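A-adding tRNA nucleotidyltransferase (Aquifex aeolicus, PDB 4WBY) adds the terminal adenosine to tRNAs ending in CC, using ATP and magnesium to complete the 3' CCA end. Local coordinates at residues 13-18 / 63-68. Residues are numbered along the deposited sequence; the frame is centred on the assembly and turned at random.
Sequences AREVGQ and RRHGVN
E15 sends CG anti to its own nitrogen (chi1 -174°) and stays extended, which carries its carboxylate across from helix 7-22 to the last turn of helix 54-65, where H65 holds its CG beside the backbone N and points its imidazole back. The two side chains meet from opposite directions. NE2 of H65 donates to OE1 of E15 over 2.7 Å, a nearly straight bond (173°) lying in the ring plane; it meets OE1 on the syn side, somewhat out of the carboxylate plane, with the carboxylate turned 51° from the imidazole. The other oxygen serves R64: OE2 of E15 lies 3.7 Å from CD of R64, but charge meets charge only through a water, which donates to OE2 of E15 and accepts from NH1 of R64 in the guanidinium plane. Directly, OE2 of E15 and NH1 of R64 are 4.4 Å apart, too far for a salt bridge, and R64 makes its salt bridges with E60, through NE, and with E22, through NH2. Replacing E15 by an alanine removes the carboxylate, which would probably leave NE2 of H65 without its acceptor, the imidazole freer to turn and the water at NH1 of R64 without its second partner. The contact thus illustrates how one carboxylate can join two helices at the protein surface, away from the ATP and magnesium sites, its negative charge probably favouring a protonated H65.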
loop_
_atom_site.group_PDB
_atom_site.type_symbol
_atom_site.label_atom_id
_atom_site.label_comp_id
_atom_site.label_asym_id
_atom_site.label_seq_id
_atom_site.Cartn_x
_atom_site.Cartn_y
_atom_site.Cartn_z
ATOM N N ALA A 13 -8.151 -3.694 -25.857
ATOM C CA ALA A 13 -7.668 -2.390 -26.312
ATOM C C ALA A 13 -8.082 -2.120 -27.769
ATOM O O ALA A 13 -8.578 -1.033 -28.099
ATOM C CB ALA A 13 -6.154 -2.310 -26.171
ATOM N N ARG A 14 -7.887 -3.113 -28.638
ATOM C CA ARG A 14 -8.296 -2.987 -30.035
ATOM C C ARG A 14 -9.790 -2.699 -30.138
ATOM O O ARG A 14 -10.218 -1.807 -30.881
ATOM C CB ARG A 14 -7.970 -4.266 -30.818
ATOM C CG ARG A 14 -6.490 -4.520 -31.049
ATOM C CD ARG A 14 -5.914 -3.632 -32.143
ATOM N NE ARG A 14 -4.510 -3.958 -32.363
ATOM C CZ ARG A 14 -3.733 -3.359 -33.258
ATOM N NH1 ARG A 14 -4.228 -2.402 -34.029
ATOM N NH2 ARG A 14 -2.462 -3.715 -33.381
ATOM N N GLU A 15 -10.583 -3.468 -29.394
ATOM C CA GLU A 15 -12.031 -3.342 -29.454
ATOM C C GLU A 15 -12.505 -1.988 -28.933
ATOM O O GLU A 15 -13.424 -1.392 -29.491
ATOM C CB GLU A 15 -12.695 -4.469 -28.668
ATOM C CG GLU A 15 -14.209 -4.478 -28.815
ATOM C CD GLU A 15 -14.846 -5.703 -28.205
ATOM O OE1 GLU A 15 -14.154 -6.414 -27.450
ATOM O OE2 GLU A 15 -16.040 -5.933 -28.464
ATOM N N VAL A 16 -11.890 -1.502 -27.857
ATOM C CA VAL A 16 -12.254 -0.187 -27.340
ATOM C C VAL A 16 -12.032 0.903 -28.406
ATOM O O VAL A 16 -12.883 1.771 -28.586
ATOM C CB VAL A 16 -11.474 0.133 -26.053
ATOM C CG1 VAL A 16 -11.565 1.617 -25.700
ATOM C CG2 VAL A 16 -12.014 -0.707 -24.919
ATOM N N GLY A 17 -10.916 0.841 -29.133
ATOM C CA GLY A 17 -10.670 1.789 -30.211
ATOM C C GLY A 17 -11.689 1.683 -31.338
ATOM O O GLY A 17 -12.081 2.695 -31.935
ATOM N N GLN A 18 -12.109 0.458 -31.651
ATOM C CA GLN A 18 -13.108 0.243 -32.696
ATOM C C GLN A 18 -14.447 0.842 -32.289
ATOM O O GLN A 18 -15.092 1.552 -33.070
ATOM C CB GLN A 18 -13.247 -1.247 -32.992
ATOM C CG GLN A 18 -12.004 -1.869 -33.628
ATOM C CD GLN A 18 -11.947 -3.388 -33.463
ATOM O OE1 GLN A 18 -12.816 -3.995 -32.842
ATOM N NE2 GLN A 18 -10.901 -4.001 -34.008
ATOM N N ARG A 63 -22.122 -4.857 -23.134
ATOM C CA ARG A 63 -23.180 -5.558 -23.853
ATOM C C ARG A 63 -22.592 -6.632 -24.774
ATOM O O ARG A 63 -23.066 -7.779 -24.818
ATOM C CB ARG A 63 -24.015 -4.563 -24.663
ATOM C CG ARG A 63 -25.179 -5.198 -25.398
ATOM C CD ARG A 63 -25.818 -4.233 -26.401
ATOM N NE ARG A 63 -24.953 -3.986 -27.551
ATOM C CZ ARG A 63 -24.843 -4.808 -28.589
ATOM N NH1 ARG A 63 -25.551 -5.926 -28.620
ATOM N NH2 ARG A 63 -24.032 -4.512 -29.596
ATOM N N ARG A 64 -21.545 -6.264 -25.502
ATOM C CA ARG A 64 -20.939 -7.206 -26.430
ATOM C C ARG A 64 -20.312 -8.395 -25.716
ATOM O O ARG A 64 -20.297 -9.506 -26.255
ATOM C CB ARG A 64 -19.902 -6.502 -27.294
ATOM C CG ARG A 64 -20.523 -5.449 -28.175
ATOM C CD ARG A 64 -19.509 -4.821 -29.104
ATOM N NE ARG A 64 -20.098 -3.691 -29.809
ATOM C CZ ARG A 64 -19.526 -3.058 -30.828
ATOM N NH1 ARG A 64 -18.346 -3.450 -31.284
ATOM N NH2 ARG A 64 -20.144 -2.037 -31.399
ATOM N N HIS A 65 -19.811 -8.172 -24.501
ATOM C CA HIS A 65 -19.176 -9.249 -23.744
ATOM C C HIS A 65 -20.106 -9.937 -22.745
ATOM O O HIS A 65 -19.700 -10.883 -22.072
ATOM C CB HIS A 65 -17.931 -8.714 -23.040
ATOM C CG HIS A 65 -16.788 -8.506 -23.977
ATOM N ND1 HIS A 65 -15.834 -9.474 -24.206
ATOM C CD2 HIS A 65 -16.480 -7.470 -24.799
ATOM C CE1 HIS A 65 -14.968 -9.030 -25.101
ATOM N NE2 HIS A 65 -15.342 -7.821 -25.480
ATOM N N GLY A 66 -21.356 -9.484 -22.677
ATOM C CA GLY A 66 -22.328 -10.072 -21.771
ATOM C C GLY A 66 -21.975 -9.928 -20.300
ATOM O O GLY A 66 -22.257 -10.834 -19.507
ATOM N N VAL A 67 -21.367 -8.801 -19.918
ATOM C CA VAL A 67 -21.017 -8.585 -18.511
ATOM C C VAL A 67 -21.772 -7.415 -17.893
ATOM O O VAL A 67 -22.218 -6.505 -18.594
ATOM C CB VAL A 67 -19.492 -8.343 -18.317
ATOM C CG1 VAL A 67 -18.701 -9.567 -18.773
ATOM C CG2 VAL A 67 -19.024 -7.059 -19.025
ATOM N N ASN A 68 -21.891 -7.443 -16.567
ATOM C CA ASN A 68 -22.470 -6.333 -15.823
ATOM C C ASN A 68 -21.566 -5.113 -15.947
ATOM O O ASN A 68 -20.344 -5.237 -16.119
ATOM C CB ASN A 68 -22.671 -6.714 -14.350
ATOM C CG ASN A 68 -23.619 -5.766 -13.607
ATOM O OD1 ASN A 68 -24.466 -5.112 -14.212
ATOM N ND2 ASN A 68 -23.469 -5.690 -12.283
HETATM O O HOH W 1 -16.817 -5.396 -30.810
#